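Putative xanthine dehydrogenase YAGS fad-binding subunit (Escherichia coli, PDB 5G5G) forms the molybdenum-binding subunit of a periplasmic aldehyde oxidase of the xanthine dehydrogenase family and probably oxidises aldehydes at its pterin-bound molybdenum centre. Local coordinates at residues C[287-299]-C[360-374]. Sequence-based numbering, arbitrary orientation. Where two conformers were deposited one is given.
Sequences QHLRIGADQSGKI and ALEIAIDELAEKAGI
Ile291 and Leu368 meet at the middle of a classic α/β layer, in which helix 354-372 lies on one face of a mixed sheet within the molybdopterin cofactor-binding domain. Strand 287-293 and helix 360-372 run 33° apart, their axes approaching to 9.3 Å. The example illustrates how periodicities match: alternate strand residues Gln287, Leu289 and Ile291 face Ala360, Ala364 and Leu368, one helical turn apart. Carbon packing is tightest where Ile291 CG2 presses on Leu368 CD2 at 3.5 Å, shorter than usual van der Waals contact. Leu368 stretches up to the strand with CG anti to its own N (chi1 -175°), while Ile291 CD1, on the other branch, settles among Leu361, Ala364 and Ile365, nearer the start of the helix. Methyls of Leu289 and Ile291 both meet the small Ala364 CB; in one of its two deposited conformers Leu289 also brings CD1 to 3.6 Å from Leu361 CA, an approach less certain for the other. Ile299, beginning the return strand, crosses Ile365 at about a right angle, and Phe379 of helix 376-382 also packs on Leu368. Gln287 lies over Ala360 CB, its OE1 hydrogen-bonded to His304.

Beyond Ala293 the fit loosens towards solvent. Here the hairpin reverses through a type I turn, Asp294 to Gly297, and the helix ends in a Schellman motif at Gly373. Ile374 sends CD1 to 3.7 Å from Gly297 CA, and a water lies 2.9 Å from Ala372 O, with Gln295 O a longer, weak partner. The turn is tied internally: Asp294 OD1 accepts from Ser296 OG at 2.6 Å and, from the opposite face of its carboxylate plane, from Lys298 N.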
loop_
_atom_site.group_PDB
_atom_site.type_symbol
_atom_site.label_atom_id
_atom_site.label_comp_id
_atom_site.label_asym_id
_atom_site.label_seq_id
_atom_site.Cartn_x
_atom_site.Cartn_y
_atom_site.Cartn_z
ATOM N N GLN C 287 17.627 3.829 -17.516
ATOM C CA GLN C 287 17.201 4.335 -18.818
ATOM C C GLN C 287 18.135 5.430 -19.323
ATOM O O GLN C 287 18.514 6.323 -18.553
ATOM C CB GLN C 287 15.804 4.893 -18.736
ATOM C CG GLN C 287 14.767 3.885 -18.225
ATOM C CD GLN C 287 13.393 4.472 -18.179
ATOM O OE1 GLN C 287 12.866 4.994 -19.171
ATOM N NE2 GLN C 287 12.772 4.336 -17.058
ATOM N N HIS C 288 18.439 5.384 -20.607
ATOM C CA HIS C 288 19.332 6.371 -21.227
ATOM C C HIS C 288 18.556 7.086 -22.335
ATOM O O HIS C 288 18.108 6.438 -23.290
ATOM C CB HIS C 288 20.567 5.652 -21.755
ATOM C CG HIS C 288 21.624 6.571 -22.262
ATOM N ND1 HIS C 288 22.569 6.176 -23.181
ATOM C CD2 HIS C 288 21.877 7.870 -21.996
ATOM C CE1 HIS C 288 23.378 7.197 -23.444
ATOM N NE2 HIS C 288 22.976 8.237 -22.731
ATOM N N LEU C 289 18.411 8.409 -22.205
ATOM C CA LEU C 289 17.634 9.232 -23.126
ATOM C C LEU C 289 18.531 10.281 -23.760
ATOM O O LEU C 289 19.223 11.028 -23.045
ATOM C CB LEU C 289 16.498 9.914 -22.379
ATOM C CG LEU C 289 15.262 9.033 -22.272
ATOM C CD1 LEU C 289 14.355 9.504 -21.148
ATOM C CD2 LEU C 289 14.481 9.045 -23.568
ATOM N N ARG C 290 18.514 10.324 -25.090
ATOM C CA ARG C 290 19.264 11.316 -25.851
ATOM C C ARG C 290 18.236 11.968 -26.790
ATOM O O ARG C 290 17.649 11.278 -27.651
ATOM C CB ARG C 290 20.401 10.674 -26.615
ATOM C CG ARG C 290 21.349 9.889 -25.704
ATOM C CD ARG C 290 22.224 8.995 -26.546
ATOM N NE ARG C 290 23.247 9.768 -27.146
ATOM C CZ ARG C 290 23.980 9.404 -28.218
ATOM N NH1 ARG C 290 23.763 8.233 -28.868
ATOM N NH2 ARG C 290 24.943 10.216 -28.650
ATOM N N ILE C 291 17.974 13.254 -26.582
ATOM C CA ILE C 291 16.966 13.976 -27.362
ATOM C C ILE C 291 17.545 15.277 -27.874
ATOM O O ILE C 291 18.112 16.036 -27.128
ATOM C CB ILE C 291 15.692 14.285 -26.565
ATOM C CG1 ILE C 291 15.306 13.064 -25.692
ATOM C CG2 ILE C 291 14.574 14.681 -27.518
ATOM C CD1 ILE C 291 14.066 13.231 -24.838
ATOM N N GLY C 292 17.353 15.528 -29.173
ATOM C CA GLY C 292 17.780 16.764 -29.788
ATOM C C GLY C 292 16.678 17.461 -30.522
ATOM O O GLY C 292 15.769 16.796 -31.063
ATOM N N ALA C 293 16.767 18.790 -30.546
ATOM C CA ALA C 293 15.805 19.641 -31.239
ATOM C C ALA C 293 16.519 20.680 -32.090
ATOM O O ALA C 293 17.697 20.977 -31.892
ATOM C CB ALA C 293 14.918 20.358 -30.221
ATOM N N ASP C 294 15.782 21.227 -33.044
ATOM C CA ASP C 294 16.311 22.273 -33.887
ATOM C C ASP C 294 16.224 23.639 -33.190
ATOM O O ASP C 294 15.744 23.721 -32.042
ATOM C CB ASP C 294 15.665 22.238 -35.285
ATOM C CG ASP C 294 14.209 22.705 -35.324
ATOM O OD1 ASP C 294 13.663 23.326 -34.377
ATOM O OD2 ASP C 294 13.619 22.469 -36.405
ATOM N N GLN C 295 16.644 24.684 -33.918
ATOM C CA GLN C 295 16.612 26.066 -33.437
ATOM C C GLN C 295 15.212 26.554 -33.045
ATOM O O GLN C 295 15.107 27.404 -32.204
ATOM C CB GLN C 295 17.254 27.026 -34.489
ATOM C CG GLN C 295 18.772 26.839 -34.539
ATOM C CD GLN C 295 19.498 27.584 -35.663
ATOM O OE1 GLN C 295 18.883 28.216 -36.548
ATOM N NE2 GLN C 295 20.835 27.504 -35.632
ATOM N N SER C 296 14.157 25.999 -33.642
ATOM C CA SER C 296 12.756 26.332 -33.277
ATOM C C SER C 296 12.148 25.496 -32.146
ATOM O O SER C 296 11.052 25.771 -31.677
ATOM C CB SER C 296 11.889 26.270 -34.565
ATOM O OG SER C 296 11.739 24.917 -35.047
ATOM N N GLY C 297 12.879 24.510 -31.639
ATOM C CA GLY C 297 12.389 23.665 -30.573
ATOM C C GLY C 297 11.665 22.424 -31.037
ATOM O O GLY C 297 11.169 21.656 -30.193
ATOM N N LYS C 298 11.673 22.162 -32.335
ATOM C CA LYS C 298 11.149 20.907 -32.890
ATOM C C LYS C 298 12.156 19.788 -32.665
ATOM O O LYS C 298 13.302 19.867 -33.127
ATOM C CB LYS C 298 10.878 21.006 -34.408
ATOM C CG LYS C 298 9.640 21.852 -34.749
ATOM C CD LYS C 298 8.381 21.007 -34.571
ATOM C CE LYS C 298 7.079 21.769 -34.737
ATOM N NZ LYS C 298 7.022 22.463 -36.043
ATOM N N ILE C 299 11.715 18.748 -31.973
ATOM C CA ILE C 299 12.545 17.566 -31.775
ATOM C C ILE C 299 12.840 16.978 -33.138
ATOM O O ILE C 299 11.931 16.831 -33.957
ATOM C CB ILE C 299 11.829 16.543 -30.883
ATOM C CG1 ILE C 299 11.705 17.117 -29.473
ATOM C CG2 ILE C 299 12.554 15.194 -30.869
ATOM C CD1 ILE C 299 10.796 16.315 -28.564
ATOM N N ALA C 360 11.120 8.724 -16.617
ATOM C CA ALA C 360 12.335 9.202 -17.286
ATOM C C ALA C 360 12.048 10.230 -18.399
ATOM O O ALA C 360 12.629 11.320 -18.371
ATOM C CB ALA C 360 13.130 8.038 -17.825
ATOM N N LEU C 361 11.243 9.859 -19.405
ATOM C CA LEU C 361 11.055 10.702 -20.548
ATOM C C LEU C 361 10.567 12.107 -20.188
ATOM O O LEU C 361 11.031 13.110 -20.784
ATOM C CB LEU C 361 10.084 10.048 -21.574
ATOM C CG LEU C 361 9.653 10.883 -22.757
ATOM C CD1 LEU C 361 10.899 11.187 -23.612
ATOM C CD2 LEU C 361 8.625 10.108 -23.555
ATOM N N GLU C 362 9.630 12.190 -19.241
ATOM C CA GLU C 362 8.993 13.476 -18.909
ATOM C C GLU C 362 9.875 14.402 -18.061
ATOM O O GLU C 362 9.692 15.613 -18.088
ATOM C CB GLU C 362 7.609 13.227 -18.278
ATOM C CG GLU C 362 6.676 12.564 -19.272
ATOM C CD GLU C 362 6.400 13.446 -20.498
ATOM O OE1 GLU C 362 5.911 14.585 -20.300
ATOM O OE2 GLU C 362 6.649 12.993 -21.675
ATOM N N ILE C 363 10.901 13.849 -17.422
ATOM C CA ILE C 363 11.994 14.726 -16.884
ATOM C C ILE C 363 12.873 15.193 -18.039
ATOM O O ILE C 363 13.212 16.367 -18.101
ATOM C CB ILE C 363 12.872 14.047 -15.796
ATOM C CG1 ILE C 363 12.024 13.619 -14.604
ATOM C CG2 ILE C 363 13.998 14.963 -15.378
ATOM C CD1 ILE C 363 12.761 12.829 -13.514
ATOM N N ALA C 364 13.290 14.282 -18.917
ATOM C CA ALA C 364 14.146 14.614 -20.060
ATOM C C ALA C 364 13.545 15.712 -20.912
ATOM O O ALA C 364 14.228 16.660 -21.310
ATOM C CB ALA C 364 14.494 13.371 -20.906
ATOM N N ILE C 365 12.226 15.642 -21.135
ATOM C CA ILE C 365 11.553 16.668 -21.914
ATOM C C ILE C 365 11.605 18.012 -21.162
ATOM O O ILE C 365 11.823 19.052 -21.780
ATOM C CB ILE C 365 10.086 16.227 -22.200
ATOM C CG1 ILE C 365 10.029 15.048 -23.221
ATOM C CG2 ILE C 365 9.206 17.379 -22.713
ATOM C CD1 ILE C 365 10.538 15.333 -24.603
ATOM N N ASP C 366 11.389 17.997 -19.852
ATOM C CA ASP C 366 11.519 19.204 -19.030
ATOM C C ASP C 366 12.938 19.760 -19.163
ATOM O O ASP C 366 13.111 20.978 -19.298
ATOM C CB ASP C 366 11.178 18.928 -17.575
ATOM C CG ASP C 366 10.811 20.196 -16.812
ATOM O OD1 ASP C 366 9.813 20.846 -17.169
ATOM O OD2 ASP C 366 11.512 20.517 -15.837
ATOM N N GLU C 367 13.951 18.889 -19.135
ATOM C CA GLU C 367 15.356 19.340 -19.315
ATOM C C GLU C 367 15.612 19.959 -20.684
ATOM O O GLU C 367 16.273 20.996 -20.788
ATOM C CB GLU C 367 16.369 18.223 -19.054
ATOM C CG GLU C 367 16.294 17.643 -17.621
ATOM C CD GLU C 367 17.460 16.745 -17.266
ATOM O OE1 GLU C 367 18.586 17.238 -17.455
ATOM O OE2 GLU C 367 17.230 15.599 -16.819
ATOM N N LEU C 368 15.075 19.315 -21.736
ATOM C CA LEU C 368 15.274 19.823 -23.069
ATOM C C LEU C 368 14.555 21.146 -23.288
ATOM O O LEU C 368 15.119 22.055 -23.859
ATOM C CB LEU C 368 14.885 18.777 -24.114
ATOM C CG LEU C 368 15.164 19.142 -25.570
ATOM C CD1 LEU C 368 16.629 19.459 -25.889
ATOM C CD2 LEU C 368 14.649 18.011 -26.452
ATOM N N ALA C 369 13.326 21.269 -22.773
ATOM C CA ALA C 369 12.554 22.505 -22.900
ATOM C C ALA C 369 13.306 23.673 -22.210
ATOM O O ALA C 369 13.426 24.766 -22.756
ATOM C CB ALA C 369 11.155 22.324 -22.309
ATOM N N GLU C 370 13.864 23.392 -21.048
ATOM C CA GLU C 370 14.608 24.377 -20.287
ATOM C C GLU C 370 15.826 24.830 -21.071
ATOM O O GLU C 370 16.078 26.002 -21.208
ATOM C CB GLU C 370 15.024 23.781 -18.928
ATOM C CG GLU C 370 15.910 24.697 -18.117
ATOM C CD GLU C 370 16.255 24.145 -16.761
ATOM O OE1 GLU C 370 16.476 22.933 -16.649
ATOM O OE2 GLU C 370 16.303 24.946 -15.799
ATOM N N LYS C 371 16.556 23.884 -21.637
ATOM C CA LYS C 371 17.733 24.191 -22.429
ATOM C C LYS C 371 17.399 25.012 -23.668
ATOM O O LYS C 371 18.148 25.949 -24.011
ATOM C CB LYS C 371 18.436 22.900 -22.830
ATOM C CG LYS C 371 19.911 22.999 -23.118
ATOM C CD LYS C 371 20.493 21.667 -22.641
ATOM C CE LYS C 371 21.828 21.422 -23.242
ATOM N NZ LYS C 371 22.326 20.132 -22.668
ATOM N N ALA C 372 16.276 24.695 -24.312
ATOM C CA ALA C 372 15.791 25.425 -25.479
ATOM C C ALA C 372 15.194 26.782 -25.143
ATOM O O ALA C 372 14.948 27.595 -26.075
ATOM C CB ALA C 372 14.771 24.602 -26.210
ATOM N N GLY C 373 14.949 27.069 -23.872
ATOM C CA GLY C 373 14.280 28.342 -23.512
ATOM C C GLY C 373 12.773 28.379 -23.829
ATOM O O GLY C 373 12.227 29.433 -24.165
ATOM N N ILE C 374 12.096 27.227 -23.762
ATOM C CA ILE C 374 10.684 27.133 -24.165
ATOM C C ILE C 374 9.923 26.602 -22.980
ATOM O O ILE C 374 10.348 25.643 -22.362
ATOM C CB ILE C 374 10.538 26.202 -25.394
ATOM C CG1 ILE C 374 11.344 26.793 -26.590
ATOM C CG2 ILE C 374 9.074 25.996 -25.752
ATOM C CD1 ILE C 374 11.358 25.871 -27.796
HETATM O O HOH W 1 14.329 27.269 -28.936
#